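Local atomic coordinates of VIN1 (Oscarella pearsei, PDB entry 6BFI), a protein that binds actin filaments and may play a role in cell-cell adhesion. Residues Glu655-Ala660 / Lys701-Ser706; His671-Ser676 / Asn799-Met804. One frame throughout, in Å; residues are numbered along the deposited sequence.

Interaction 1: Glu655-Ala660 / Lys701-Ser706; sequences EEMLRA and KMAMMS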
loop_
_atom_site.group_PDB
_atom_site.type_symbol
_atom_site.label_atom_id
_atom_site.label_comp_id
_atom_site.label_asym_id
_atom_site.label_seq_id
_atom_site.Cartn_x
_atom_site.Cartn_y
_atom_site.Cartn_z
ATOM N N GLU A 655 -32.910 -3.740 7.927
ATOM C CA GLU A 655 -32.500 -3.560 9.316
ATOM C C GLU A 655 -32.793 -4.809 10.135
ATOM O O GLU A 655 -31.938 -5.285 10.894
ATOM C CB GLU A 655 -33.210 -2.347 9.921
ATOM C CG GLU A 655 -32.539 -1.015 9.640
ATOM C CD GLU A 655 -31.455 -0.683 10.647
ATOM O OE1 GLU A 655 -31.630 -1.006 11.841
ATOM O OE2 GLU A 655 -30.426 -0.102 10.243
ATOM N N GLU A 656 -34.005 -5.353 9.994
ATOM C CA GLU A 656 -34.345 -6.574 10.717
ATOM C C GLU A 656 -33.440 -7.729 10.307
ATOM O O GLU A 656 -33.069 -8.561 11.144
ATOM C CB GLU A 656 -35.811 -6.937 10.490
ATOM C CG GLU A 656 -36.789 -6.008 11.185
ATOM C CD GLU A 656 -38.184 -6.591 11.252
ATOM O OE1 GLU A 656 -38.355 -7.761 10.851
ATOM O OE2 GLU A 656 -39.106 -5.882 11.708
ATOM N N MET A 657 -33.070 -7.798 9.026
ATOM C CA MET A 657 -32.162 -8.850 8.578
ATOM C C MET A 657 -30.780 -8.683 9.196
ATOM O O MET A 657 -30.186 -9.651 9.685
ATOM C CB MET A 657 -32.063 -8.856 7.052
ATOM C CG MET A 657 -33.297 -9.372 6.336
ATOM S SD MET A 657 -32.947 -9.773 4.612
ATOM C CE MET A 657 -32.131 -8.277 4.067
ATOM N N LEU A 658 -30.250 -7.458 9.186
ATOM C CA LEU A 658 -28.893 -7.223 9.663
ATOM C C LEU A 658 -28.783 -7.246 11.181
ATOM O O LEU A 658 -27.670 -7.360 11.703
ATOM C CB LEU A 658 -28.368 -5.892 9.124
ATOM C CG LEU A 658 -28.030 -5.901 7.631
ATOM C CD1 LEU A 658 -27.462 -4.560 7.192
ATOM C CD2 LEU A 658 -27.060 -7.030 7.313
ATOM N N ARG A 659 -29.899 -7.133 11.901
ATOM C CA ARG A 659 -29.881 -7.278 13.348
ATOM C C ARG A 659 -30.344 -8.653 13.812
ATOM O O ARG A 659 -30.185 -8.977 14.993
ATOM C CB ARG A 659 -30.736 -6.187 14.002
ATOM C CG ARG A 659 -30.204 -4.791 13.722
ATOM C CD ARG A 659 -30.869 -3.730 14.568
ATOM N NE ARG A 659 -30.272 -2.420 14.329
ATOM C CZ ARG A 659 -29.169 -1.982 14.930
ATOM N NH1 ARG A 659 -28.541 -2.749 15.812
ATOM N NH2 ARG A 659 -28.696 -0.775 14.650
ATOM N N ALA A 660 -30.907 -9.458 12.918
ATOM C CA ALA A 660 -31.195 -10.853 13.202
ATOM C C ALA A 660 -29.903 -11.658 13.132
ATOM O O ALA A 660 -28.886 -11.177 12.629
ATOM C CB ALA A 660 -32.229 -11.381 12.209
ATOM N N LYS A 701 -28.908 -1.807 1.844
ATOM C CA LYS A 701 -29.125 -2.057 0.423
ATOM C C LYS A 701 -28.373 -3.296 -0.049
ATOM O O LYS A 701 -28.904 -4.089 -0.836
ATOM C CB LYS A 701 -28.706 -0.832 -0.388
ATOM C CG LYS A 701 -29.555 0.407 -0.126
ATOM C CD LYS A 701 -29.002 1.616 -0.866
ATOM C CE LYS A 701 -29.900 2.831 -0.703
ATOM N NZ LYS A 701 -31.256 2.597 -1.268
ATOM N N MET A 702 -27.142 -3.491 0.431
ATOM C CA MET A 702 -26.361 -4.648 0.000
ATOM C C MET A 702 -26.971 -5.949 0.511
ATOM O O MET A 702 -26.944 -6.972 -0.189
ATOM C CB MET A 702 -24.912 -4.509 0.466
ATOM C CG MET A 702 -23.986 -5.601 -0.049
ATOM S SD MET A 702 -23.668 -5.519 -1.830
ATOM C CE MET A 702 -22.653 -4.044 -1.932
ATOM N N ALA A 703 -27.528 -5.930 1.728
ATOM C CA ALA A 703 -28.252 -7.096 2.226
ATOM C C ALA A 703 -29.474 -7.389 1.363
ATOM O O ALA A 703 -29.767 -8.556 1.054
ATOM C CB ALA A 703 -28.662 -6.881 3.683
ATOM N N MET A 704 -30.201 -6.341 0.960
ATOM C CA MET A 704 -31.319 -6.542 0.044
ATOM C C MET A 704 -30.850 -7.163 -1.266
ATOM O O MET A 704 -31.522 -8.046 -1.818
ATOM C CB MET A 704 -32.040 -5.220 -0.216
ATOM C CG MET A 704 -32.652 -4.603 1.026
ATOM S SD MET A 704 -33.614 -5.800 1.969
ATOM C CE MET A 704 -34.911 -6.210 0.803
ATOM N N MET A 705 -29.694 -6.723 -1.776
ATOM C CA MET A 705 -29.146 -7.336 -2.983
ATOM C C MET A 705 -28.886 -8.819 -2.766
ATOM O O MET A 705 -29.232 -9.649 -3.614
ATOM C CB MET A 705 -27.858 -6.639 -3.424
ATOM C CG MET A 705 -27.137 -7.424 -4.524
ATOM S SD MET A 705 -25.612 -6.713 -5.171
ATOM C CE MET A 705 -26.226 -5.183 -5.854
ATOM N N SER A 706 -28.271 -9.171 -1.634
ATOM C CA SER A 706 -28.060 -10.581 -1.317
ATOM C C SER A 706 -29.366 -11.360 -1.404
ATOM O O SER A 706 -29.440 -12.412 -2.058
ATOM C CB SER A 706 -27.444 -10.715 0.077
ATOM O OG SER A 706 -27.380 -12.074 0.477
#
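Met657 and Leu658, in the last turn of helix 649-659, meet Ala703 and Met704 of helix 690-710 where the two short helical segments cross nearly at right angles, at 86°, with axes 9.7 Å apart. The contact lies in the C-terminal bundle of helices, which probably corresponds to the vinculin tail domain. It is apolar, and no hydrogen bond joins the two segments. Ala703 gives the closest backbone approach, its CA lying 7.5 Å from CA of Leu658. Its methyl faces the other helix and takes two partners. CD2 of Leu658 lies 4.0 Å from CB of Ala703, and CE of Met657 is 3.8 Å from the same CB. Met657 runs extended through chi2 and bends at chi3 (-50°), which brings CE round to the second helix. Met704 bends at both chi2 and chi3, and the two methionine side chains cross at about a right angle. Glu655 pairs through OE2 with Arg700, so a salt bridge links the same two helices as well. The tightest touch in the apolar patch is methyl on sulfur: CE of Met657 sits 3.6 Å from SD of Met704.

Interaction 2: His671-Ser676 / Asn799-Met804; sequences HHAAAS and NAENLM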
loop_
_atom_site.group_PDB
_atom_site.type_symbol
_atom_site.label_atom_id
_atom_site.label_comp_id
_atom_site.label_asym_id
_atom_site.label_seq_id
_atom_site.Cartn_x
_atom_site.Cartn_y
_atom_site.Cartn_z
ATOM N N HIS A 671 -24.538 -11.055 2.176
ATOM C CA HIS A 671 -25.154 -10.644 3.432
ATOM C C HIS A 671 -24.128 -10.586 4.555
ATOM O O HIS A 671 -24.189 -9.701 5.412
ATOM C CB HIS A 671 -26.292 -11.598 3.797
ATOM C CG HIS A 671 -27.104 -11.152 4.972
ATOM N ND1 HIS A 671 -26.622 -11.174 6.264
ATOM C CD2 HIS A 671 -28.369 -10.678 5.052
ATOM C CE1 HIS A 671 -27.554 -10.729 7.087
ATOM N NE2 HIS A 671 -28.624 -10.421 6.377
ATOM N N HIS A 672 -23.179 -11.523 4.571
ATOM C CA HIS A 672 -22.136 -11.488 5.592
ATOM C C HIS A 672 -21.259 -10.250 5.447
ATOM O O HIS A 672 -20.944 -9.591 6.446
ATOM C CB HIS A 672 -21.291 -12.758 5.525
ATOM C CG HIS A 672 -21.912 -13.933 6.213
ATOM N ND1 HIS A 672 -21.461 -14.409 7.425
ATOM C CD2 HIS A 672 -22.953 -14.726 5.863
ATOM C CE1 HIS A 672 -22.192 -15.447 7.789
ATOM N NE2 HIS A 672 -23.105 -15.658 6.859
ATOM N N ALA A 673 -20.858 -9.912 4.217
ATOM C CA ALA A 673 -20.042 -8.714 4.019
ATOM C C ALA A 673 -20.807 -7.457 4.424
ATOM O O ALA A 673 -20.274 -6.579 5.120
ATOM C CB ALA A 673 -19.585 -8.625 2.562
ATOM N N ALA A 674 -22.071 -7.364 4.003
ATOM C CA ALA A 674 -22.912 -6.244 4.410
ATOM C C ALA A 674 -23.084 -6.188 5.923
ATOM O O ALA A 674 -23.218 -5.098 6.490
ATOM C CB ALA A 674 -24.274 -6.329 3.720
ATOM N N ALA A 675 -23.080 -7.343 6.592
ATOM C CA ALA A 675 -23.190 -7.372 8.046
ATOM C C ALA A 675 -21.908 -6.917 8.725
ATOM O O ALA A 675 -21.971 -6.277 9.779
ATOM C CB ALA A 675 -23.555 -8.780 8.519
ATOM N N SER A 676 -20.747 -7.224 8.141
ATOM C CA SER A 676 -19.501 -6.692 8.682
ATOM C C SER A 676 -19.450 -5.178 8.543
ATOM O O SER A 676 -18.986 -4.481 9.451
ATOM C CB SER A 676 -18.301 -7.335 7.987
ATOM O OG SER A 676 -18.218 -6.928 6.633
ATOM N N ASN A 799 -17.166 -9.047 -6.391
ATOM C CA ASN A 799 -17.224 -7.594 -6.512
ATOM C C ASN A 799 -17.858 -6.959 -5.277
ATOM O O ASN A 799 -17.342 -5.974 -4.737
ATOM C CB ASN A 799 -17.997 -7.211 -7.775
ATOM C CG ASN A 799 -18.061 -5.715 -7.989
ATOM O OD1 ASN A 799 -18.973 -5.044 -7.505
ATOM N ND2 ASN A 799 -17.090 -5.181 -8.719
ATOM N N ALA A 800 -18.982 -7.517 -4.815
ATOM C CA ALA A 800 -19.691 -6.935 -3.676
ATOM C C ALA A 800 -18.879 -7.055 -2.393
ATOM O O ALA A 800 -18.849 -6.122 -1.580
ATOM C CB ALA A 800 -21.057 -7.603 -3.511
ATOM N N GLU A 801 -18.222 -8.199 -2.186
ATOM C CA GLU A 801 -17.336 -8.347 -1.036
ATOM C C GLU A 801 -16.223 -7.307 -1.068
ATOM O O GLU A 801 -15.935 -6.656 -0.055
ATOM C CB GLU A 801 -16.754 -9.761 -1.000
ATOM C CG GLU A 801 -17.741 -10.827 -0.559
ATOM C CD GLU A 801 -17.206 -12.232 -0.746
ATOM O OE1 GLU A 801 -16.320 -12.423 -1.605
ATOM O OE2 GLU A 801 -17.667 -13.147 -0.031
ATOM N N ASN A 802 -15.593 -7.128 -2.233
ATOM C CA ASN A 802 -14.549 -6.114 -2.353
ATOM C C ASN A 802 -15.087 -4.722 -2.035
ATOM O O ASN A 802 -14.426 -3.932 -1.345
ATOM C CB ASN A 802 -13.941 -6.158 -3.752
ATOM C CG ASN A 802 -12.969 -5.027 -3.996
ATOM O OD1 ASN A 802 -13.120 -4.260 -4.944
ATOM N ND2 ASN A 802 -11.967 -4.913 -3.135
ATOM N N LEU A 803 -16.293 -4.406 -2.518
ATOM C CA LEU A 803 -16.890 -3.107 -2.218
ATOM C C LEU A 803 -17.110 -2.927 -0.721
ATOM O O LEU A 803 -16.836 -1.854 -0.172
ATOM C CB LEU A 803 -18.212 -2.939 -2.965
ATOM C CG LEU A 803 -18.940 -1.622 -2.675
ATOM C CD1 LEU A 803 -18.066 -0.430 -3.044
ATOM C CD2 LEU A 803 -20.273 -1.560 -3.404
ATOM N N MET A 804 -17.605 -3.965 -0.041
ATOM C CA MET A 804 -17.863 -3.835 1.391
ATOM C C MET A 804 -16.568 -3.682 2.184
ATOM O O MET A 804 -16.490 -2.847 3.096
ATOM C CB MET A 804 -18.677 -5.029 1.887
ATOM C CG MET A 804 -20.144 -4.956 1.484
ATOM S SD MET A 804 -20.743 -3.248 1.458
ATOM C CE MET A 804 -22.172 -3.351 2.518
#
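Ala673 and Ala674 of helix 669-682 receive the side chain of Met804 from helix 786-817. The two segments run almost parallel, 5° apart in direction, with axes 9.1 Å from each other. This is side-by-side helix packing in the C-terminal helical bundle. Alanines on one helix leave room for a long side chain from the other, and CA of Ala673 comes within 5.7 Å of CA of Glu801. Met804 starts close: its CB lies 3.8 Å from CB of Ala673. The next atom, CG, stays with the same residue, 3.9 Å from CB of Ala673. The chain then bends at chi2 (-34°) and again at chi3 (-126°), both away from the usual staggered values. These bends carry the terminal methyl to the next residue, where CE is 3.5 Å from CA of Ala674 and 3.8 Å from its CB. With an alanine at Met804, CG, SD and CE are gone, which would probably open a gap beside Ala674 and leave Ala673 with less cover. At the border of the contact, the aliphatic part of Glu801 lies against Ala673, with CG 4.2 Å from CB. Ser676 turns its hydroxyl back on its own helix, and OG donates to O of Ala673 over 2.6 Å. Helix 690-710 packs against both helices of the contact, its Met702 touching Ala800, Leu803 and Met804. Helix 763-778 packs on Asn799, Asn802 and Leu803, residues of helix 786-817 that take no part in this contact.

Both interactions lie in the same helical bundle, with centres 11 Å apart. They join different helix pairs, but their segments alternate along the chain, and helices 649-659, 669-682 and 690-710 follow one another in sequence. Interaction 1 is the more buried; three of its four touching residues are buried, against two of four in interaction 2. Both are apolar, but interaction 1 rests on two methionines and interaction 2 on one, with a glutamate at its border. Helix 690-710 ties them together. It supplies one side of interaction 1, and CB of its Met702 packs 3.6 Å from CE of Met804. The ring of His671 also lies against Leu658, its CE1 3.7 Å from CD2.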